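Local coordinates for protein orotidine 5'-phosphate decarboxylase (Methanocaldococcus jannaschii, PDB 4LUI) that probably catalyses the decarboxylation of orotidine 5'-monophosphate to UMP, the final step of de novo UMP synthesis, at residues D29-R35 / Y215-P220; V40-D45 / I68-K74; S151-K155 / I178-P182; L172-K176 / I201-D206. All blocks are in the same frame, centred on the assembly; numbering follows the deposited sequence.

Contact 1: residues D29-R35 / Y215-P220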
loop_
_atom_site.group_PDB
_atom_site.type_symbol
_atom_site.label_atom_id
_atom_site.label_comp_id
_atom_site.label_asym_id
_atom_site.label_seq_id
_atom_site.Cartn_x
_atom_site.Cartn_y
_atom_site.Cartn_z
ATOM N N ASP B 29 -3.834 0.006 -15.552
ATOM C CA ASP B 29 -3.304 1.168 -14.850
ATOM C C ASP B 29 -3.688 2.468 -15.555
ATOM O O ASP B 29 -2.847 3.168 -16.127
ATOM C CB ASP B 29 -1.793 1.029 -14.698
ATOM C CG ASP B 29 -1.408 -0.162 -13.846
ATOM O OD1 ASP B 29 -2.183 -0.514 -12.929
ATOM O OD2 ASP B 29 -0.340 -0.754 -14.105
ATOM N N VAL B 30 -4.983 2.764 -15.538
ATOM C CA VAL B 30 -5.487 4.044 -16.015
ATOM C C VAL B 30 -6.088 4.767 -14.811
ATOM O O VAL B 30 -6.333 4.154 -13.782
ATOM C CB VAL B 30 -6.522 3.871 -17.138
ATOM C CG1 VAL B 30 -5.874 3.202 -18.336
ATOM C CG2 VAL B 30 -7.709 3.051 -16.647
ATOM N N LEU B 31 -6.272 6.075 -14.918
ATOM C CA LEU B 31 -6.799 6.848 -13.799
ATOM C C LEU B 31 -8.291 7.085 -13.913
ATOM O O LEU B 31 -8.980 7.254 -12.908
ATOM C CB LEU B 31 -6.097 8.196 -13.723
ATOM C CG LEU B 31 -4.589 8.191 -13.483
ATOM C CD1 LEU B 31 -4.076 9.616 -13.536
ATOM C CD2 LEU B 31 -4.258 7.561 -12.139
ATOM N N ASP B 32 -8.784 7.106 -15.142
ATOM C CA ASP B 32 -10.162 7.484 -15.407
ATOM C C ASP B 32 -11.076 6.261 -15.442
ATOM O O ASP B 32 -10.799 5.279 -16.139
ATOM C CB ASP B 32 -10.229 8.239 -16.726
ATOM C CG ASP B 32 -11.635 8.592 -17.119
ATOM O OD1 ASP B 32 -12.150 9.621 -16.635
ATOM O OD2 ASP B 32 -12.226 7.836 -17.912
ATOM N N ARG B 33 -12.175 6.319 -14.697
ATOM C CA ARG B 33 -13.006 5.130 -14.547
ATOM C C ARG B 33 -13.751 4.773 -15.832
ATOM O O ARG B 33 -13.934 3.588 -16.112
ATOM C CB ARG B 33 -13.957 5.240 -13.349
ATOM C CG ARG B 33 -15.150 6.129 -13.577
ATOM C CD ARG B 33 -16.033 6.211 -12.336
ATOM N NE ARG B 33 -16.732 4.963 -12.033
ATOM C CZ ARG B 33 -17.770 4.500 -12.722
ATOM N NH1 ARG B 33 -18.222 5.162 -13.778
ATOM N NH2 ARG B 33 -18.354 3.366 -12.364
ATOM N N ASP B 34 -14.147 5.780 -16.613
ATOM C CA ASP B 34 -14.800 5.554 -17.908
ATOM C C ASP B 34 -13.854 4.805 -18.844
ATOM O O ASP B 34 -14.243 3.840 -19.510
ATOM C CB ASP B 34 -15.206 6.875 -18.575
ATOM C CG ASP B 34 -16.295 7.615 -17.817
ATOM O OD1 ASP B 34 -16.977 6.988 -16.975
ATOM O OD2 ASP B 34 -16.470 8.827 -18.079
ATOM N N ARG B 35 -12.610 5.269 -18.898
ATOM C CA ARG B 35 -11.602 4.628 -19.732
ATOM C C ARG B 35 -11.384 3.184 -19.285
ATOM O O ARG B 35 -11.287 2.278 -20.109
ATOM C CB ARG B 35 -10.291 5.407 -19.666
ATOM C CG ARG B 35 -9.152 4.804 -20.463
ATOM C CD ARG B 35 -9.407 4.834 -21.965
ATOM N NE ARG B 35 -8.272 4.260 -22.697
ATOM C CZ ARG B 35 -8.320 3.850 -23.960
ATOM N NH1 ARG B 35 -9.448 3.944 -24.654
ATOM N NH2 ARG B 35 -7.240 3.331 -24.530
ATOM N N TYR B 215 -3.504 -1.070 -22.666
ATOM C CA TYR B 215 -4.370 0.051 -22.268
ATOM C C TYR B 215 -4.081 1.394 -22.941
ATOM O O TYR B 215 -4.946 2.268 -22.950
ATOM C CB TYR B 215 -4.492 0.199 -20.734
ATOM C CG TYR B 215 -3.254 0.612 -19.949
ATOM C CD1 TYR B 215 -2.703 1.886 -20.076
ATOM C CD2 TYR B 215 -2.680 -0.257 -19.021
ATOM C CE1 TYR B 215 -1.587 2.266 -19.333
ATOM C CE2 TYR B 215 -1.569 0.120 -18.269
ATOM C CZ TYR B 215 -1.027 1.376 -18.433
ATOM O OH TYR B 215 0.074 1.769 -17.700
ATOM N N GLN B 216 -2.885 1.571 -23.498
ATOM C CA GLN B 216 -2.584 2.817 -24.219
ATOM C C GLN B 216 -3.001 2.805 -25.698
ATOM O O GLN B 216 -2.842 3.801 -26.401
ATOM C CB GLN B 216 -1.098 3.164 -24.095
ATOM C CG GLN B 216 -0.698 3.571 -22.693
ATOM C CD GLN B 216 0.779 3.889 -22.565
ATOM O OE1 GLN B 216 1.609 3.450 -23.374
ATOM N NE2 GLN B 216 1.119 4.666 -21.543
ATOM N N SER B 217 -3.523 1.673 -26.163
ATOM C CA SER B 217 -3.980 1.539 -27.548
ATOM C C SER B 217 -5.395 2.081 -27.725
ATOM O O SER B 217 -6.190 2.073 -26.781
ATOM C CB SER B 217 -3.955 0.055 -27.953
ATOM O OG SER B 217 -4.462 -0.138 -29.275
ATOM N N GLN B 218 -5.709 2.548 -28.935
ATOM C CA GLN B 218 -7.089 2.881 -29.283
ATOM C C GLN B 218 -7.891 1.622 -29.603
ATOM O O GLN B 218 -9.124 1.657 -29.686
ATOM C CB GLN B 218 -7.146 3.863 -30.457
ATOM C CG GLN B 218 -6.651 5.257 -30.105
ATOM C CD GLN B 218 -7.316 5.805 -28.853
ATOM O OE1 GLN B 218 -8.529 6.034 -28.827
ATOM N NE2 GLN B 218 -6.527 6.008 -27.807
ATOM N N ASN B 219 -7.186 0.505 -29.765
ATOM C CA ASN B 219 -7.836 -0.766 -30.047
ATOM C C ASN B 219 -7.337 -1.838 -29.094
ATOM O O ASN B 219 -6.634 -2.766 -29.489
ATOM C CB ASN B 219 -7.640 -1.163 -31.511
ATOM C CG ASN B 219 -8.186 -0.117 -32.464
ATOM O OD1 ASN B 219 -7.427 0.596 -33.125
ATOM N ND2 ASN B 219 -9.511 -0.008 -32.531
ATOM N N PRO B 220 -7.699 -1.693 -27.818
ATOM C CA PRO B 220 -7.188 -2.627 -26.815
ATOM C C PRO B 220 -7.600 -4.073 -27.097
ATOM O O PRO B 220 -6.848 -4.963 -26.691
ATOM C CB PRO B 220 -7.815 -2.131 -25.505
ATOM C CG PRO B 220 -8.299 -0.752 -25.792
ATOM C CD PRO B 220 -8.612 -0.692 -27.242
HETATM O O HOH W 1 1.312 0.099 -16.042
HETATM O O HOH W 2 -5.563 4.845 -21.799
HETATM O O HOH W 3 -10.387 2.527 -27.176
#

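Contact 2: residues V40-D45 / I68-K74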
loop_
_atom_site.group_PDB
_atom_site.type_symbol
_atom_site.label_atom_id
_atom_site.label_comp_id
_atom_site.label_asym_id
_atom_site.label_seq_id
_atom_site.Cartn_x
_atom_site.Cartn_y
_atom_site.Cartn_z
ATOM N N VAL B 40 -12.013 -2.696 -20.224
ATOM C CA VAL B 40 -12.474 -3.990 -19.717
ATOM C C VAL B 40 -13.478 -4.650 -20.662
ATOM O O VAL B 40 -13.334 -5.826 -21.009
ATOM C CB VAL B 40 -13.080 -3.868 -18.302
ATOM C CG1 VAL B 40 -13.772 -5.168 -17.909
ATOM C CG2 VAL B 40 -12.002 -3.521 -17.289
ATOM N N GLU B 41 -14.486 -3.893 -21.086
ATOM C CA GLU B 41 -15.483 -4.412 -22.013
ATOM C C GLU B 41 -14.828 -4.887 -23.303
ATOM O O GLU B 41 -15.230 -5.899 -23.888
ATOM C CB GLU B 41 -16.535 -3.339 -22.318
ATOM C CG GLU B 41 -17.510 -3.706 -23.437
ATOM C CD GLU B 41 -18.587 -4.675 -22.987
ATOM O OE1 GLU B 41 -18.614 -5.028 -21.787
ATOM O OE2 GLU B 41 -19.414 -5.077 -23.836
ATOM N N ASP B 42 -13.806 -4.158 -23.738
ATOM C CA ASP B 42 -13.173 -4.417 -25.028
ATOM C C ASP B 42 -12.277 -5.665 -24.999
ATOM O O ASP B 42 -12.208 -6.396 -25.999
ATOM C CB ASP B 42 -12.366 -3.188 -25.475
ATOM C CG ASP B 42 -12.360 -3.002 -26.990
ATOM O OD1 ASP B 42 -13.383 -3.314 -27.637
ATOM O OD2 ASP B 42 -11.333 -2.538 -27.538
ATOM N N VAL B 43 -11.618 -5.916 -23.863
ATOM C CA VAL B 43 -10.616 -6.994 -23.780
ATOM C C VAL B 43 -11.091 -8.276 -23.089
ATOM O O VAL B 43 -10.353 -9.256 -23.042
ATOM C CB VAL B 43 -9.335 -6.531 -23.063
ATOM C CG1 VAL B 43 -8.839 -5.212 -23.661
ATOM C CG2 VAL B 43 -9.589 -6.397 -21.561
ATOM N N LYS B 44 -12.322 -8.279 -22.586
ATOM C CA LYS B 44 -12.791 -9.349 -21.694
ATOM C C LYS B 44 -12.686 -10.769 -22.268
ATOM O O LYS B 44 -12.533 -11.731 -21.520
ATOM C CB LYS B 44 -14.224 -9.073 -21.233
ATOM C CG LYS B 44 -15.215 -8.974 -22.372
ATOM C CD LYS B 44 -16.623 -8.649 -21.892
ATOM C CE LYS B 44 -17.600 -8.674 -23.058
ATOM N NZ LYS B 44 -19.005 -8.420 -22.634
ATOM N N ASP B 45 -12.755 -10.904 -23.588
ATOM C CA ASP B 45 -12.714 -12.227 -24.206
ATOM C C ASP B 45 -11.294 -12.778 -24.375
ATOM O O ASP B 45 -11.115 -13.939 -24.751
ATOM C CB ASP B 45 -13.418 -12.212 -25.569
ATOM C CG ASP B 45 -14.909 -11.962 -25.459
ATOM O OD1 ASP B 45 -15.516 -12.346 -24.438
ATOM O OD2 ASP B 45 -15.481 -11.388 -26.411
ATOM N N ILE B 68 -16.407 -3.256 -12.573
ATOM C CA ILE B 68 -15.555 -4.076 -13.427
ATOM C C ILE B 68 -16.063 -5.517 -13.380
ATOM O O ILE B 68 -16.040 -6.226 -14.392
ATOM C CB ILE B 68 -14.052 -3.964 -13.027
ATOM C CG1 ILE B 68 -13.483 -2.626 -13.501
ATOM C CG2 ILE B 68 -13.236 -5.102 -13.626
ATOM C CD1 ILE B 68 -12.075 -2.325 -13.022
ATOM N N LYS B 69 -16.573 -5.920 -12.216
ATOM C CA LYS B 69 -17.148 -7.252 -12.040
ATOM C C LYS B 69 -18.524 -7.431 -12.691
ATOM O O LYS B 69 -18.866 -8.534 -13.120
ATOM C CB LYS B 69 -17.207 -7.640 -10.560
ATOM C CG LYS B 69 -15.860 -8.004 -9.968
ATOM C CD LYS B 69 -15.305 -9.282 -10.585
ATOM C CE LYS B 69 -16.059 -10.509 -10.115
ATOM N NZ LYS B 69 -15.340 -11.772 -10.457
ATOM N N LYS B 70 -19.313 -6.366 -12.777
ATOM C CA LYS B 70 -20.591 -6.464 -13.476
ATOM C C LYS B 70 -20.344 -6.710 -14.964
ATOM O O LYS B 70 -21.260 -7.090 -15.693
ATOM C CB LYS B 70 -21.420 -5.184 -13.306
ATOM C CG LYS B 70 -22.011 -4.940 -11.918
ATOM C CD LYS B 70 -22.882 -3.680 -11.923
ATOM C CE LYS B 70 -23.239 -3.218 -10.513
ATOM N NZ LYS B 70 -23.708 -1.792 -10.473
ATOM N N LEU B 71 -19.099 -6.513 -15.400
ATOM C CA LEU B 71 -18.782 -6.368 -16.819
ATOM C C LEU B 71 -18.115 -7.562 -17.505
ATOM O O LEU B 71 -18.509 -7.930 -18.606
ATOM C CB LEU B 71 -17.908 -5.127 -17.027
ATOM C CG LEU B 71 -18.331 -4.111 -18.083
ATOM C CD1 LEU B 71 -19.722 -3.573 -17.784
ATOM C CD2 LEU B 71 -17.323 -2.981 -18.151
ATOM N N CYS B 72 -17.097 -8.152 -16.884
ATOM C CA CYS B 72 -16.231 -9.082 -17.622
ATOM C C CYS B 72 -16.286 -10.544 -17.186
ATOM O O CYS B 72 -15.843 -11.429 -17.926
ATOM C CB CYS B 72 -14.779 -8.606 -17.591
ATOM S SG CYS B 72 -13.976 -8.768 -15.987
ATOM N N ASN B 73 -16.807 -10.792 -15.988
ATOM C CA ASN B 73 -16.886 -12.139 -15.424
ATOM C C ASN B 73 -15.532 -12.841 -15.315
ATOM O O ASN B 73 -15.453 -14.068 -15.315
ATOM C CB ASN B 73 -17.876 -13.004 -16.208
ATOM C CG ASN B 73 -18.510 -14.072 -15.351
ATOM O OD1 ASN B 73 -18.536 -13.957 -14.125
ATOM N ND2 ASN B 73 -19.025 -15.118 -15.988
ATOM N N LYS B 74 -14.466 -12.051 -15.231
ATOM C CA LYS B 74 -13.127 -12.597 -15.058
ATOM C C LYS B 74 -12.578 -12.163 -13.697
ATOM O O LYS B 74 -13.106 -11.256 -13.051
ATOM C CB LYS B 74 -12.191 -12.137 -16.184
ATOM C CG LYS B 74 -12.635 -12.531 -17.604
ATOM C CD LYS B 74 -12.397 -14.008 -17.881
ATOM C CE LYS B 74 -12.958 -14.430 -19.248
ATOM N NZ LYS B 74 -12.076 -14.050 -20.391
#

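Contact 3: residues S151-K155 / I178-P182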
loop_
_atom_site.group_PDB
_atom_site.type_symbol
_atom_site.label_atom_id
_atom_site.label_comp_id
_atom_site.label_asym_id
_atom_site.label_seq_id
_atom_site.Cartn_x
_atom_site.Cartn_y
_atom_site.Cartn_z
ATOM N N SER B 151 10.024 -15.849 -0.533
ATOM C CA SER B 151 9.416 -16.963 -1.253
ATOM C C SER B 151 9.263 -18.184 -0.338
ATOM O O SER B 151 8.297 -18.938 -0.461
ATOM C CB SER B 151 10.207 -17.310 -2.518
ATOM O OG SER B 151 11.563 -17.577 -2.219
ATOM N N GLU B 152 10.200 -18.368 0.590
ATOM C CA GLU B 152 10.064 -19.433 1.579
ATOM C C GLU B 152 8.865 -19.157 2.486
ATOM O O GLU B 152 8.148 -20.090 2.862
ATOM C CB GLU B 152 11.339 -19.597 2.421
ATOM C CG GLU B 152 12.542 -20.086 1.635
ATOM C CD GLU B 152 13.867 -19.778 2.315
ATOM O OE1 GLU B 152 13.869 -19.497 3.534
ATOM O OE2 GLU B 152 14.905 -19.813 1.615
ATOM N N MET B 153 8.636 -17.895 2.834
ATOM C CA MET B 153 7.500 -17.591 3.693
ATOM C C MET B 153 6.179 -17.758 2.940
ATOM O O MET B 153 5.183 -18.200 3.516
ATOM C CB MET B 153 7.610 -16.194 4.296
ATOM C CG MET B 153 6.584 -15.941 5.372
ATOM S SD MET B 153 6.756 -14.313 6.106
ATOM C CE MET B 153 6.961 -13.307 4.645
ATOM N N ALA B 154 6.178 -17.417 1.656
ATOM C CA ALA B 154 4.996 -17.626 0.821
ATOM C C ALA B 154 4.626 -19.116 0.794
ATOM O O ALA B 154 3.453 -19.483 0.916
ATOM C CB ALA B 154 5.250 -17.122 -0.587
ATOM N N LYS B 155 5.637 -19.971 0.670
ATOM C CA LYS B 155 5.409 -21.416 0.680
ATOM C C LYS B 155 4.884 -21.900 2.035
ATOM O O LYS B 155 3.941 -22.695 2.094
ATOM C CB LYS B 155 6.687 -22.170 0.306
ATOM C CG LYS B 155 6.564 -23.689 0.415
ATOM C CD LYS B 155 7.736 -24.401 -0.251
ATOM C CE LYS B 155 9.058 -24.024 0.381
ATOM N NZ LYS B 155 10.235 -24.532 -0.398
ATOM N N ILE B 178 11.745 -22.491 -5.363
ATOM C CA ILE B 178 11.665 -22.306 -3.917
ATOM C C ILE B 178 10.209 -22.207 -3.445
ATOM O O ILE B 178 9.807 -22.917 -2.528
ATOM C CB ILE B 178 12.410 -21.032 -3.477
ATOM C CG1 ILE B 178 13.912 -21.167 -3.713
ATOM C CG2 ILE B 178 12.125 -20.722 -2.023
ATOM C CD1 ILE B 178 14.641 -19.818 -3.685
ATOM N N ALA B 179 9.427 -21.331 -4.068
ATOM C CA ALA B 179 8.044 -21.115 -3.642
ATOM C C ALA B 179 7.123 -22.304 -3.951
ATOM O O ALA B 179 6.270 -22.655 -3.135
ATOM C CB ALA B 179 7.486 -19.833 -4.250
ATOM N N GLU B 180 7.301 -22.917 -5.122
ATOM C CA GLU B 180 6.412 -23.986 -5.601
ATOM C C GLU B 180 4.948 -23.526 -5.614
ATOM O O GLU B 180 4.032 -24.297 -5.343
ATOM C CB GLU B 180 6.590 -25.277 -4.783
ATOM C CG GLU B 180 8.018 -25.802 -4.792
ATOM C CD GLU B 180 8.162 -27.153 -4.108
ATOM O OE1 GLU B 180 7.209 -27.585 -3.430
ATOM O OE2 GLU B 180 9.230 -27.784 -4.253
ATOM N N LEU B 181 4.747 -22.256 -5.937
ATOM C CA LEU B 181 3.431 -21.647 -6.011
ATOM C C LEU B 181 3.286 -20.982 -7.370
ATOM O O LEU B 181 4.292 -20.679 -8.023
ATOM C CB LEU B 181 3.300 -20.563 -4.932
ATOM C CG LEU B 181 3.219 -21.092 -3.503
ATOM C CD1 LEU B 181 3.401 -19.965 -2.516
ATOM C CD2 LEU B 181 1.886 -21.797 -3.287
ATOM N N PRO B 182 2.037 -20.731 -7.796
ATOM C CA PRO B 182 1.833 -19.897 -8.986
ATOM C C PRO B 182 2.547 -18.549 -8.881
ATOM O O PRO B 182 2.608 -17.949 -7.801
ATOM C CB PRO B 182 0.318 -19.685 -8.999
ATOM C CG PRO B 182 -0.216 -20.937 -8.368
ATOM C CD PRO B 182 0.762 -21.235 -7.259
#

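Contact 4: residues L172-K176 / I201-D206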
loop_
_atom_site.group_PDB
_atom_site.type_symbol
_atom_site.label_atom_id
_atom_site.label_comp_id
_atom_site.label_asym_id
_atom_site.label_seq_id
_atom_site.Cartn_x
_atom_site.Cartn_y
_atom_site.Cartn_z
ATOM N N LEU B 172 13.867 -16.251 -12.319
ATOM C CA LEU B 172 12.464 -16.656 -12.240
ATOM C C LEU B 172 12.351 -18.159 -11.958
ATOM O O LEU B 172 11.550 -18.594 -11.124
ATOM C CB LEU B 172 11.737 -16.284 -13.542
ATOM C CG LEU B 172 10.226 -16.540 -13.596
ATOM C CD1 LEU B 172 9.508 -15.809 -12.474
ATOM C CD2 LEU B 172 9.673 -16.093 -14.946
ATOM N N LYS B 173 13.178 -18.948 -12.628
ATOM C CA LYS B 173 13.204 -20.387 -12.386
ATOM C C LYS B 173 13.552 -20.700 -10.927
ATOM O O LYS B 173 12.949 -21.575 -10.309
ATOM C CB LYS B 173 14.182 -21.070 -13.342
ATOM C CG LYS B 173 14.210 -22.582 -13.224
ATOM C CD LYS B 173 15.070 -23.197 -14.312
ATOM C CE LYS B 173 15.045 -24.722 -14.258
ATOM N NZ LYS B 173 15.793 -25.259 -13.085
ATOM N N GLU B 174 14.513 -19.973 -10.369
ATOM C CA GLU B 174 14.902 -20.183 -8.978
ATOM C C GLU B 174 13.750 -19.854 -8.027
ATOM O O GLU B 174 13.503 -20.575 -7.057
ATOM C CB GLU B 174 16.131 -19.340 -8.632
ATOM C CG GLU B 174 17.385 -19.790 -9.341
ATOM C CD GLU B 174 18.554 -18.846 -9.124
ATOM O OE1 GLU B 174 18.320 -17.639 -8.928
ATOM O OE2 GLU B 174 19.709 -19.318 -9.146
ATOM N N ILE B 175 13.053 -18.764 -8.312
ATOM C CA ILE B 175 11.912 -18.350 -7.508
ATOM C C ILE B 175 10.798 -19.412 -7.505
ATOM O O ILE B 175 10.298 -19.785 -6.447
ATOM C CB ILE B 175 11.376 -16.980 -7.981
ATOM C CG1 ILE B 175 12.441 -15.900 -7.764
ATOM C CG2 ILE B 175 10.123 -16.606 -7.235
ATOM C CD1 ILE B 175 12.173 -14.630 -8.554
ATOM N N LYS B 176 10.423 -19.903 -8.684
ATOM C CA LYS B 176 9.396 -20.937 -8.782
ATOM C C LYS B 176 9.795 -22.182 -8.014
ATOM O O LYS B 176 8.951 -22.843 -7.402
ATOM C CB LYS B 176 9.118 -21.309 -10.242
ATOM C CG LYS B 176 8.131 -20.400 -10.939
ATOM C CD LYS B 176 7.877 -20.831 -12.378
ATOM C CE LYS B 176 7.290 -22.232 -12.462
ATOM N NZ LYS B 176 5.832 -22.265 -12.177
ATOM N N ILE B 201 9.100 -21.856 -18.686
ATOM C CA ILE B 201 9.236 -21.934 -17.236
ATOM C C ILE B 201 7.860 -21.916 -16.589
ATOM O O ILE B 201 7.644 -22.523 -15.547
ATOM C CB ILE B 201 10.043 -20.724 -16.701
ATOM C CG1 ILE B 201 11.451 -20.715 -17.300
ATOM C CG2 ILE B 201 10.115 -20.728 -15.174
ATOM C CD1 ILE B 201 12.345 -19.625 -16.746
ATOM N N LEU B 202 6.923 -21.228 -17.232
ATOM C CA LEU B 202 5.594 -21.020 -16.673
ATOM C C LEU B 202 4.605 -22.095 -17.111
ATOM O O LEU B 202 4.837 -22.797 -18.098
ATOM C CB LEU B 202 5.084 -19.631 -17.072
ATOM C CG LEU B 202 6.001 -18.472 -16.672
ATOM C CD1 LEU B 202 5.528 -17.170 -17.311
ATOM C CD2 LEU B 202 6.086 -18.317 -15.157
ATOM N N ASP B 203 3.516 -22.250 -16.361
ATOM C CA ASP B 203 2.439 -23.153 -16.770
ATOM C C ASP B 203 1.069 -22.493 -16.654
ATOM O O ASP B 203 0.973 -21.268 -16.436
ATOM C CB ASP B 203 2.497 -24.514 -16.040
ATOM C CG ASP B 203 2.248 -24.415 -14.540
ATOM O OD1 ASP B 203 1.703 -23.407 -14.062
ATOM O OD2 ASP B 203 2.589 -25.386 -13.824
ATOM N N GLU B 204 0.023 -23.304 -16.781
ATOM C CA GLU B 204 -1.348 -22.804 -16.885
ATOM C C GLU B 204 -1.859 -22.217 -15.575
ATOM O O GLU B 204 -2.906 -21.559 -15.546
ATOM C CB GLU B 204 -2.295 -23.899 -17.411
ATOM C CG GLU B 204 -2.684 -24.964 -16.399
ATOM C CD GLU B 204 -1.712 -26.124 -16.362
ATOM O OE1 GLU B 204 -0.577 -25.974 -16.867
ATOM O OE2 GLU B 204 -2.093 -27.195 -15.838
ATOM N N ASN B 205 -1.115 -22.435 -14.492
ATOM C CA ASN B 205 -1.468 -21.815 -13.222
ATOM C C ASN B 205 -0.702 -20.537 -12.916
ATOM O O ASN B 205 -1.007 -19.844 -11.943
ATOM C CB ASN B 205 -1.337 -22.818 -12.089
ATOM C CG ASN B 205 -2.365 -23.918 -12.196
ATOM O OD1 ASN B 205 -3.567 -23.646 -12.270
ATOM N ND2 ASN B 205 -1.906 -25.156 -12.259
ATOM N N ASP B 206 0.274 -20.209 -13.758
ATOM C CA ASP B 206 0.956 -18.916 -13.650
ATOM C C ASP B 206 0.216 -17.842 -14.451
ATOM O O ASP B 206 -0.666 -18.156 -15.258
ATOM C CB ASP B 206 2.397 -19.034 -14.150
ATOM C CG ASP B 206 3.215 -20.034 -13.345
ATOM O OD1 ASP B 206 3.072 -20.063 -12.107
ATOM O OD2 ASP B 206 3.996 -20.788 -13.953
#

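Contact 1: residues D29-R35 / Y215-P220
The ring of Tyr-215 lies against the backbone of Asp-29, whose carbonyl O sits over one face toward the rim, 3.4 Å from Tyr-215 CZ. This is where a TIM barrel closes on itself: the loop leaving strand 23-27 and the start of helix 33-43 meet the link between helices 212-215 and 220-230. Val-30 adds the apolar part, its CG1 coming within 3.8 Å of Tyr-215 CD1 as the two side chains pass in opposite directions. Asp-29 is predicted to bind substrate, and a water connects its OD2 to Tyr-215 OH, 2.7 Å from each. That water lies at the ring edge, in the ring plane, and donates to the carboxylate, which is consistent with Tyr-215 helping to position Asp-29 from the second shell.

The direct hydrogen bonds across the contact come from Arg-35. Asp-32 caps the helix here, its OD2 accepting from Arg-35 N. The arginine chain starts with CG trans to its own N, bends at chi2 (66°) and then runs out straight to the facing loop. There its NH2 donates to Tyr-215 O at 3.0 Å (N-H...O 156°). A second, more bent bond runs from Arg-35 NH2 to Ser-217 O at 2.8 Å. Ser-217 O lies in the guanidinium plane, whereas Tyr-215 O is tilted from it, and NH2 stands above the carbonyl plane of Tyr-215. Two waters engage the other nitrogens. One accepts from Arg-35 NE and donates to Tyr-215 O; the other accepts from Arg-35 NH1 and donates to Gln-218 O, 2.9 Å from that oxygen.

Contact 2: residues V40-D45 / I68-K74
Segments 40-45 and 68-74 are nearest at Lys-44 and Cys-72, whose CA atoms are 5.3 Å apart. Helices 33-43 and 63-72, on which they lie, belong to the outer layer of the TIM barrel, with strand 49-53 beneath them. Val-40 fills the inner part of the seam with both branches: CG1 rests on Cys-72 CB at 3.6 Å, while CG2 meets Ile-68 CG1 at 4.2 Å, the two side chains crossing at about a right angle. Ile-50 of the strand touches Val-40, Ile-68 and Cys-72 from below. Cys-72 CB is also touched by Lys-44 CB, at 3.7 Å.

From there the lysine chain extends outward, CD passing Leu-71 O, until NZ forms a salt bridge with Glu-41 OE1 at 3.5 Å. The same OE1 lies 3.8 Å from Leu-71 CG, so the ion pair between Glu-41 and Lys-44 borders a leucine of the facing segment.

Farther along, Lys-74 bends at chi2 (-75°) and again at chi4, bringing NZ across to Lys-44 O at 2.6 Å, almost in line with the C=O bond (168°). Val-47 O is a second acceptor for this ammonium. After the positive-phi residue Asn-73, Lys-74 N donates to Cys-72 SG at 3.4 Å.

Contact 3: residues S151-K155 / I178-P182
Lys-155 supplies the hydrogen bond across this contact, NZ donating to Ile-178 O at 2.7 Å. The nitrogen lies in the carbonyl plane, at a C=O...N angle of 152°. The acceptor belongs to the final turn of helix 169-179, so the C-terminal end of the helix probably favours the ammonium as well. The chain runs out from a CG trans to the backbone N and then turns at chi3 (60°), which swings CE and NZ onto the carbonyl. On the way its CB skirts Ala-179 O at 3.5 Å. Glu-180 follows with positive phi, ending the helix; its carboxylate is near enough to NZ for a long-range attraction, but the two charged groups do not touch.

The rest is van der Waals packing. Small residues let the backbones approach closely: Ser-151 and Ala-179 have CA atoms 5.0 Å apart, and Ser-151 O comes within 3.9 Å of Ala-179 CA. Ile-178 turns its CG2 branch toward helix 147-157, touching Glu-152 CG at 3.7 Å. At the other end Leu-181 slides CD1 against the helix backbone, 3.5 Å from Ala-154 O, and makes an apolar pair with Ala-154 CB at 3.9 Å.

In the TIM barrel this seam joins two neighbouring helices of the outer layer. Ala-154 and Ala-179 both rest on Ile-162 of strand 161-163, Ala-154 also reaches Met-130 of strand 127-131, and Pro-182 hydrogen-bonds through its backbone to Ile-162, leading the chain into strand 183-186.

Contact 4: residues L172-K176 / I201-D206
Ile-201 uses both branches on helix 169-179, CG2 against Lys-176 CD at 3.6 Å and CD1 against Lys-173 CB at 4.1 Å. Lys-176 crosses the isoleucine at a slant and ends in a salt bridge with Asp-206. The lysine chain is straight at chi2 but folds at chi3 (61°) and chi4 (79°). These two bends carry CE past Ile-201 O and turn NZ onto Asp-206 OD2, 3.0 Å away, on the syn lone pair.

That oxygen has a second donor, Asp-203 N at 2.9 Å, which comes from the anti side and 34° out of the carboxylate plane. Asp-206 OD1 accepts from Val-183 N, so both carboxylate oxygens are gripped. The same loop is folded tightly: Asp-203 to Asp-206 form a type I turn, and Asp-203 OD1 takes Asn-205 N at 3.0 Å in an Asx turn.

Leu-172 CD2 meets Leu-202 CD2 at 4.2 Å on the buried side.

The contact thus fastens a barrel helix to the loop entering the last strand of the TIM barrel, 207-210. Strand 183-186 lies beneath, with Val-183 touching Leu-172 and Lys-176, and Thr-185 touching Leu-202; the Asp-206 backbone bonds to Lys-23 of the first strand.

How the contacts relate
The contacts form two pairs around one eight-stranded parallel barrel. Contacts 1 and 2 share helix 33-43, with centres about 13 Å apart, and touch where Pro-220 packs on Asp-42 and Val-43. Contacts 3 and 4 share helix 169-179, their centres about 11 Å apart, and meet where Pro-182 lies on Asn-205 and Asp-206; their segments alternate along the chain. Contact 1 lies across the chain's centre from contacts 3 and 4, and contact 2 from contact 3; the centres of contacts 1 and 3 are about 33 Å apart. Contact 1, which holds a predicted substrate-binding residue, joins segments 180 residues apart and brackets the others, all local seams. They tie outer helices and loops around the barrel.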